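Side-chain contacts in octopine dehydrogenase (Pecten maximus, PDB 3C7A), which catalyses the NADH-dependent reductive condensation of L-arginine with pyruvate to form D-octopine, the reverse of octopine dehydrogenation: residues A[254-259]-A[344-349]; A[370-375]-A[382-387]. One frame throughout, in Å; residues are numbered along the deposited sequence.

Interaction 1 (A[254-259]-A[344-349]); sequences KDVANA and AGVAIP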
ATOM      1  N   LYS A 254       9.481  14.147 -10.300  1.00 17.43           N
ATOM      2  CA  LYS A 254      10.671  14.915  -9.916  1.00 17.72           C
ATOM      3  C   LYS A 254      10.406  16.419  -9.791  1.00 17.71           C
ATOM      4  O   LYS A 254      10.931  17.068  -8.882  1.00 17.70           O
ATOM      5  CB  LYS A 254      11.824  14.653 -10.892  1.00 17.80           C
ATOM      6  CG  LYS A 254      12.577  13.351 -10.623  1.00 18.40           C
ATOM      7  CD  LYS A 254      13.321  12.830 -11.850  1.00 19.24           C
ATOM      8  CE  LYS A 254      14.667  13.520 -12.067  1.00 19.96           C
ATOM      9  NZ  LYS A 254      14.549  14.753 -12.901  1.00 20.31           N
ATOM     10  N   ASP A 255       9.591  16.958 -10.701  1.00 17.82           N
ATOM     11  CA  ASP A 255       9.197  18.372 -10.679  1.00 17.89           C
ATOM     12  C   ASP A 255       8.499  18.773  -9.374  1.00 17.95           C
ATOM     13  O   ASP A 255       8.738  19.863  -8.846  1.00 17.90           O
ATOM     14  CB  ASP A 255       8.285  18.704 -11.870  1.00 17.96           C
ATOM     15  CG  ASP A 255       9.015  18.679 -13.210  1.00 18.27           C
ATOM     16  OD1 ASP A 255      10.250  18.877 -13.249  1.00 18.49           O
ATOM     17  OD2 ASP A 255       8.337  18.471 -14.239  1.00 18.79           O
ATOM     18  N   VAL A 256       7.645  17.885  -8.863  1.00 17.97           N
ATOM     19  CA  VAL A 256       6.897  18.124  -7.621  1.00 18.16           C
ATOM     20  C   VAL A 256       7.820  18.142  -6.392  1.00 18.23           C
ATOM     21  O   VAL A 256       7.688  19.010  -5.522  1.00 18.24           O
ATOM     22  CB  VAL A 256       5.743  17.089  -7.437  1.00 18.07           C
ATOM     23  CG1 VAL A 256       5.013  17.297  -6.112  1.00 18.11           C
ATOM     24  CG2 VAL A 256       4.753  17.178  -8.593  1.00 18.20           C
ATOM     25  N   ALA A 257       8.753  17.191  -6.337  1.00 18.35           N
ATOM     26  CA  ALA A 257       9.700  17.074  -5.224  1.00 18.47           C
ATOM     27  C   ALA A 257      10.627  18.290  -5.090  1.00 18.64           C
ATOM     28  O   ALA A 257      10.879  18.759  -3.975  1.00 18.57           O
ATOM     29  CB  ALA A 257      10.512  15.788  -5.350  1.00 18.44           C
ATOM     30  N   ASN A 258      11.122  18.792  -6.223  1.00 18.86           N
ATOM     31  CA  ASN A 258      12.007  19.964  -6.250  1.00 19.16           C
ATOM     32  C   ASN A 258      11.328  21.259  -5.795  1.00 19.31           C
ATOM     33  O   ASN A 258      11.972  22.125  -5.197  1.00 19.34           O
ATOM     34  CB  ASN A 258      12.616  20.159  -7.647  1.00 19.16           C
ATOM     35  CG  ASN A 258      13.724  19.159  -7.960  1.00 19.48           C
ATOM     36  OD1 ASN A 258      14.418  18.672  -7.065  1.00 19.70           O
ATOM     37  ND2 ASN A 258      13.901  18.861  -9.242  1.00 19.84           N
ATOM     38  N   ALA A 259      10.033  21.381  -6.085  1.00 19.53           N
ATOM     39  CA  ALA A 259       9.249  22.563  -5.714  1.00 19.73           C
ATOM     40  C   ALA A 259       8.985  22.659  -4.207  1.00 19.89           C
ATOM     41  O   ALA A 259       8.944  23.761  -3.652  1.00 19.85           O
ATOM     42  CB  ALA A 259       7.937  22.595  -6.491  1.00 19.74           C
ATOM     43  N   ALA A 344       1.256  22.723  -4.407  1.00 17.65           N
ATOM     44  CA  ALA A 344       2.608  23.182  -4.743  1.00 17.91           C
ATOM     45  C   ALA A 344       2.650  24.083  -5.986  1.00 18.08           C
ATOM     46  O   ALA A 344       3.647  24.769  -6.228  1.00 18.11           O
ATOM     47  CB  ALA A 344       3.549  21.990  -4.913  1.00 17.83           C
ATOM     48  N   GLY A 345       1.573  24.066  -6.769  1.00 18.28           N
ATOM     49  CA  GLY A 345       1.457  24.892  -7.974  1.00 18.48           C
ATOM     50  C   GLY A 345       2.158  24.345  -9.206  1.00 18.61           C
ATOM     51  O   GLY A 345       2.649  25.115 -10.036  1.00 18.73           O
ATOM     52  N   VAL A 346       2.194  23.019  -9.335  1.00 18.69           N
ATOM     53  CA  VAL A 346       2.879  22.354 -10.450  1.00 18.68           C
ATOM     54  C   VAL A 346       1.880  21.639 -11.368  1.00 18.74           C
ATOM     55  O   VAL A 346       1.065  20.835 -10.906  1.00 18.68           O
ATOM     56  CB  VAL A 346       3.954  21.348  -9.941  1.00 18.73           C
ATOM     57  CG1 VAL A 346       4.678  20.676 -11.106  1.00 18.58           C
ATOM     58  CG2 VAL A 346       4.961  22.041  -9.024  1.00 18.71           C
ATOM     59  N   ALA A 347       1.951  21.940 -12.665  1.00 18.74           N
ATOM     60  CA  ALA A 347       1.099  21.298 -13.670  1.00 18.85           C
ATOM     61  C   ALA A 347       1.629  19.915 -14.063  1.00 18.85           C
ATOM     62  O   ALA A 347       2.841  19.724 -14.198  1.00 18.88           O
ATOM     63  CB  ALA A 347       0.966  22.188 -14.901  1.00 18.90           C
ATOM     64  N   ILE A 348       0.714  18.964 -14.248  1.00 18.83           N
ATOM     65  CA  ILE A 348       1.065  17.577 -14.599  1.00 18.79           C
ATOM     66  C   ILE A 348       0.165  16.994 -15.714  1.00 18.80           C
ATOM     67  O   ILE A 348      -0.713  16.172 -15.439  1.00 18.71           O
ATOM     68  CB  ILE A 348       1.077  16.639 -13.344  1.00 18.85           C
ATOM     69  CG1 ILE A 348      -0.173  16.855 -12.472  1.00 18.78           C
ATOM     70  CG2 ILE A 348       2.348  16.848 -12.525  1.00 18.75           C
ATOM     71  CD1 ILE A 348      -0.467  15.721 -11.489  1.00 18.72           C
ATOM     72  N   PRO A 349       0.391  17.415 -16.979  1.00 18.82           N
ATOM     73  CA  PRO A 349      -0.485  17.066 -18.113  1.00 18.81           C
ATOM     74  C   PRO A 349      -0.592  15.576 -18.471  1.00 18.79           C
ATOM     75  O   PRO A 349      -1.665  15.129 -18.887  1.00 18.74           O
ATOM     76  CB  PRO A 349       0.125  17.850 -19.285  1.00 18.88           C
ATOM     77  CG  PRO A 349       1.539  18.083 -18.893  1.00 18.89           C
ATOM     78  CD  PRO A 349       1.511  18.275 -17.408  1.00 18.80           C
TER
HETATM   79  O   HOH W   1       5.933  19.622 -14.860  1.00 29.56           O

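Interaction 2 (A[370-375]-A[382-387]); sequences GALTGK and CPQRYG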
ATOM      1  N   GLY A 370     -10.126  20.234 -14.494  1.00 24.11           N
ATOM      2  CA  GLY A 370      -8.901  20.539 -13.751  1.00 23.87           C
ATOM      3  C   GLY A 370      -9.087  20.790 -12.263  1.00 23.75           C
ATOM      4  O   GLY A 370      -8.137  21.171 -11.574  1.00 23.78           O
ATOM      5  N   ALA A 371     -10.304  20.572 -11.765  1.00 23.55           N
ATOM      6  CA  ALA A 371     -10.625  20.794 -10.352  1.00 23.41           C
ATOM      7  C   ALA A 371     -11.184  19.542  -9.671  1.00 23.25           C
ATOM      8  O   ALA A 371     -11.792  18.688 -10.320  1.00 23.14           O
ATOM      9  CB  ALA A 371     -11.597  21.962 -10.205  1.00 23.46           C
ATOM     10  N   LEU A 372     -10.976  19.447  -8.358  1.00 23.16           N
ATOM     11  CA  LEU A 372     -11.435  18.299  -7.570  1.00 23.12           C
ATOM     12  C   LEU A 372     -12.872  18.500  -7.073  1.00 23.09           C
ATOM     13  O   LEU A 372     -13.104  18.734  -5.882  1.00 23.11           O
ATOM     14  CB  LEU A 372     -10.482  18.033  -6.394  1.00 23.12           C
ATOM     15  CG  LEU A 372      -9.014  17.683  -6.680  1.00 23.12           C
ATOM     16  CD1 LEU A 372      -8.157  17.902  -5.439  1.00 23.09           C
ATOM     17  CD2 LEU A 372      -8.859  16.255  -7.196  1.00 22.86           C
ATOM     18  N   THR A 373     -13.830  18.404  -7.994  1.00 23.04           N
ATOM     19  CA  THR A 373     -15.246  18.654  -7.690  1.00 23.03           C
ATOM     20  C   THR A 373     -16.170  17.521  -8.156  1.00 23.04           C
ATOM     21  O   THR A 373     -17.384  17.715  -8.293  1.00 23.04           O
ATOM     22  CB  THR A 373     -15.734  19.992  -8.310  1.00 23.02           C
ATOM     23  OG1 THR A 373     -15.483  19.989  -9.721  1.00 22.96           O
ATOM     24  CG2 THR A 373     -15.031  21.189  -7.668  1.00 23.00           C
ATOM     25  N   GLY A 374     -15.593  16.343  -8.387  1.00 22.98           N
ATOM     26  CA  GLY A 374     -16.330  15.188  -8.902  1.00 22.91           C
ATOM     27  C   GLY A 374     -17.406  14.644  -7.979  1.00 22.86           C
ATOM     28  O   GLY A 374     -17.386  14.885  -6.769  1.00 22.84           O
ATOM     29  N   LYS A 375     -18.343  13.899  -8.567  1.00 22.74           N
ATOM     30  CA  LYS A 375     -19.483  13.315  -7.849  1.00 22.71           C
ATOM     31  C   LYS A 375     -19.065  12.403  -6.687  1.00 22.42           C
ATOM     32  O   LYS A 375     -19.705  12.404  -5.632  1.00 22.36           O
ATOM     33  CB  LYS A 375     -20.385  12.557  -8.838  1.00 22.82           C
ATOM     34  CG  LYS A 375     -21.782  12.207  -8.324  1.00 23.41           C
ATOM     35  CD  LYS A 375     -21.829  10.807  -7.724  1.00 24.39           C
ATOM     36  CE  LYS A 375     -23.128  10.564  -6.975  1.00 25.11           C
ATOM     37  NZ  LYS A 375     -23.060   9.322  -6.150  1.00 25.51           N
ATOM     38  N   CYS A 382      -7.456  12.462  -0.819  1.00 17.19           N
ATOM     39  CA  CYS A 382      -6.759  13.727  -1.096  1.00 17.03           C
ATOM     40  C   CYS A 382      -6.845  14.679   0.107  1.00 16.89           C
ATOM     41  O   CYS A 382      -7.875  14.720   0.783  1.00 16.90           O
ATOM     42  CB  CYS A 382      -7.286  14.389  -2.381  1.00 17.04           C
ATOM     43  SG  CYS A 382      -9.009  14.966  -2.351  1.00 17.17           S
ATOM     44  N   PRO A 383      -5.754  15.423   0.394  1.00 16.77           N
ATOM     45  CA  PRO A 383      -5.689  16.309   1.571  1.00 16.72           C
ATOM     46  C   PRO A 383      -6.812  17.347   1.688  1.00 16.72           C
ATOM     47  O   PRO A 383      -7.191  17.707   2.806  1.00 16.64           O
ATOM     48  CB  PRO A 383      -4.326  17.005   1.423  1.00 16.71           C
ATOM     49  CG  PRO A 383      -3.897  16.759   0.010  1.00 16.69           C
ATOM     50  CD  PRO A 383      -4.493  15.446  -0.369  1.00 16.76           C
ATOM     51  N   GLN A 384      -7.336  17.813   0.552  1.00 16.74           N
ATOM     52  CA  GLN A 384      -8.405  18.824   0.531  1.00 16.75           C
ATOM     53  C   GLN A 384      -9.752  18.300   1.039  1.00 16.91           C
ATOM     54  O   GLN A 384     -10.597  19.081   1.483  1.00 16.83           O
ATOM     55  CB  GLN A 384      -8.570  19.421  -0.874  1.00 16.69           C
ATOM     56  CG  GLN A 384      -7.435  20.348  -1.319  1.00 16.31           C
ATOM     57  CD  GLN A 384      -6.238  19.608  -1.909  1.00 16.07           C
ATOM     58  OE1 GLN A 384      -6.235  18.378  -2.025  1.00 15.51           O
ATOM     59  NE2 GLN A 384      -5.212  20.362  -2.288  1.00 15.94           N
ATOM     60  N   ARG A 385      -9.943  16.982   0.966  1.00 17.16           N
ATOM     61  CA  ARG A 385     -11.156  16.326   1.464  1.00 17.43           C
ATOM     62  C   ARG A 385     -11.305  16.481   2.983  1.00 17.44           C
ATOM     63  O   ARG A 385     -12.424  16.490   3.504  1.00 17.49           O
ATOM     64  CB  ARG A 385     -11.150  14.838   1.085  1.00 17.55           C
ATOM     65  CG  ARG A 385     -12.441  14.090   1.396  1.00 18.10           C
ATOM     66  CD  ARG A 385     -12.160  12.835   2.212  1.00 18.70           C
ATOM     67  NE  ARG A 385     -13.380  12.121   2.591  1.00 19.54           N
ATOM     68  CZ  ARG A 385     -14.137  12.410   3.649  1.00 20.04           C
ATOM     69  NH1 ARG A 385     -15.224  11.691   3.897  1.00 20.18           N
ATOM     70  NH2 ARG A 385     -13.819  13.414   4.460  1.00 20.11           N
ATOM     71  N   TYR A 386     -10.176  16.602   3.681  1.00 17.46           N
ATOM     72  CA  TYR A 386     -10.161  16.739   5.142  1.00 17.49           C
ATOM     73  C   TYR A 386      -9.930  18.185   5.604  1.00 17.61           C
ATOM     74  O   TYR A 386      -9.914  18.464   6.806  1.00 17.59           O
ATOM     75  CB  TYR A 386      -9.105  15.815   5.762  1.00 17.43           C
ATOM     76  CG  TYR A 386      -9.206  14.356   5.357  1.00 17.25           C
ATOM     77  CD1 TYR A 386     -10.192  13.525   5.894  1.00 17.17           C
ATOM     78  CD2 TYR A 386      -8.300  13.802   4.452  1.00 17.34           C
ATOM     79  CE1 TYR A 386     -10.282  12.180   5.528  1.00 17.01           C
ATOM     80  CE2 TYR A 386      -8.380  12.456   4.080  1.00 17.13           C
ATOM     81  CZ  TYR A 386      -9.373  11.655   4.622  1.00 17.13           C
ATOM     82  OH  TYR A 386      -9.455  10.328   4.259  1.00 17.19           O
ATOM     83  N   GLY A 387      -9.744  19.096   4.651  1.00 17.77           N
ATOM     84  CA  GLY A 387      -9.566  20.516   4.959  1.00 17.90           C
ATOM     85  C   GLY A 387      -8.130  20.986   5.135  1.00 17.98           C
ATOM     86  O   GLY A 387      -7.897  22.076   5.663  1.00 17.88           O
TER

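Interaction 1 (A[254-259]-A[344-349])
With CG1 anti to the backbone N (chi1 -179°) and CG2 anti to the carbonyl carbon, V346 sets one methyl on A259 and the other near D255 and V256. CG2 takes the later turn and rests on A259, 3.9 Å from its CB. CG1 takes the earlier turn. It lies 4.2 Å from CB of D255 and 4.3 Å from CG2 of V256. The V256 methyl comes in beside CG1 of V346, not along its bond, while the aspartate offers only its methylene. V346 thus sits over residues one helical turn apart, a single loop residue laid against one side of helix 240-263.

No direct hydrogen bond joins the segments. The polar link is a water. It donates to OD2 of D255 at 2.7 Å and to the carbonyl O of A347 at 3.2 Å. The D255 carboxylate is turned beside its own backbone N (chi1 -70°). D255 is exposed, and from there OD2 reaches this water.

Residues 344-349 form the tight connection between helices 330-344 and 349-362 of the alpha-helical domain. A Schellman motif ends the first helix, with G345 as its C-prime residue at positive phi. The V346 amide bonds back to the carbonyl of A341, and that of G345 to I342. The chain then turns so that V346 faces helix 240-263. I348 is the N-cap residue of the next helix. Nearby, F337 of helix 330-344 touches both V256 and I348. Farther back along helix 240-263, E252 is touched by I348 and P349. The side chain of V256 is about 11 Å from that of M206, which binds L-arginine.

Interaction 2 (A[370-375]-A[382-387])
L372 reaches across to Q384 and C382 with one methyl, CD1. The nearest approach is 3.9 Å, from CD1 to OE1 of Q384. This is a van der Waals touch: the methyl lies over the amide face at its oxygen end, not in its plane. The two side chains cross at about a right angle. The same CD1 lies 4.3 Å from SG of the buried C382, which gives the contact its apolar part. No hydrogen bond joins the two segments.

Both partners are set by their torsions. CG of L372 lies beside its backbone N (chi1 -61°), and CD1 extends from there toward the other segment. The bend of Q384 at chi2 (84°) turns a face of the amide to the leucine. NE2 donates to the carbonyl of G339, in helix 330-344. This bond probably holds the rotation of the amide, and with it the face turned to L372.

Backbone turns carry the side chains. L372 is the centre of an inverse gamma turn. Residues 383-385 have helical backbone angles without the regular bonds, and the amide of R385 bonds to the carbonyl of C382. Both segments belong to the long irregular stretch between helices 349-362 and 391-396, away from the annotated sites.

Further out, L372 also touches L367. R385 NE is hydrogen-bonded to the carbonyl of A378, within the excursion between the two segments.

Along the chain, helix 240-263 supplies the first half of interaction 1. The second half comes 85 residues later, after helix 330-344, so this contact closes a long loop within the alpha-helical domain. Helix 349-362 follows directly. Interaction 2 then closes a short excursion of six residues, none in helix or strand. The contacts run in series and neither nest nor cross. The centres of interactions 1 and 2 are 18 Å apart. Helix 330-344 lies near both: its G339 carbonyl is reached from the second segment of interaction 2. The first contact sets the connection between helices 330-344 and 349-362 against helix 240-263; the second folds the C-terminal irregular stretch on itself.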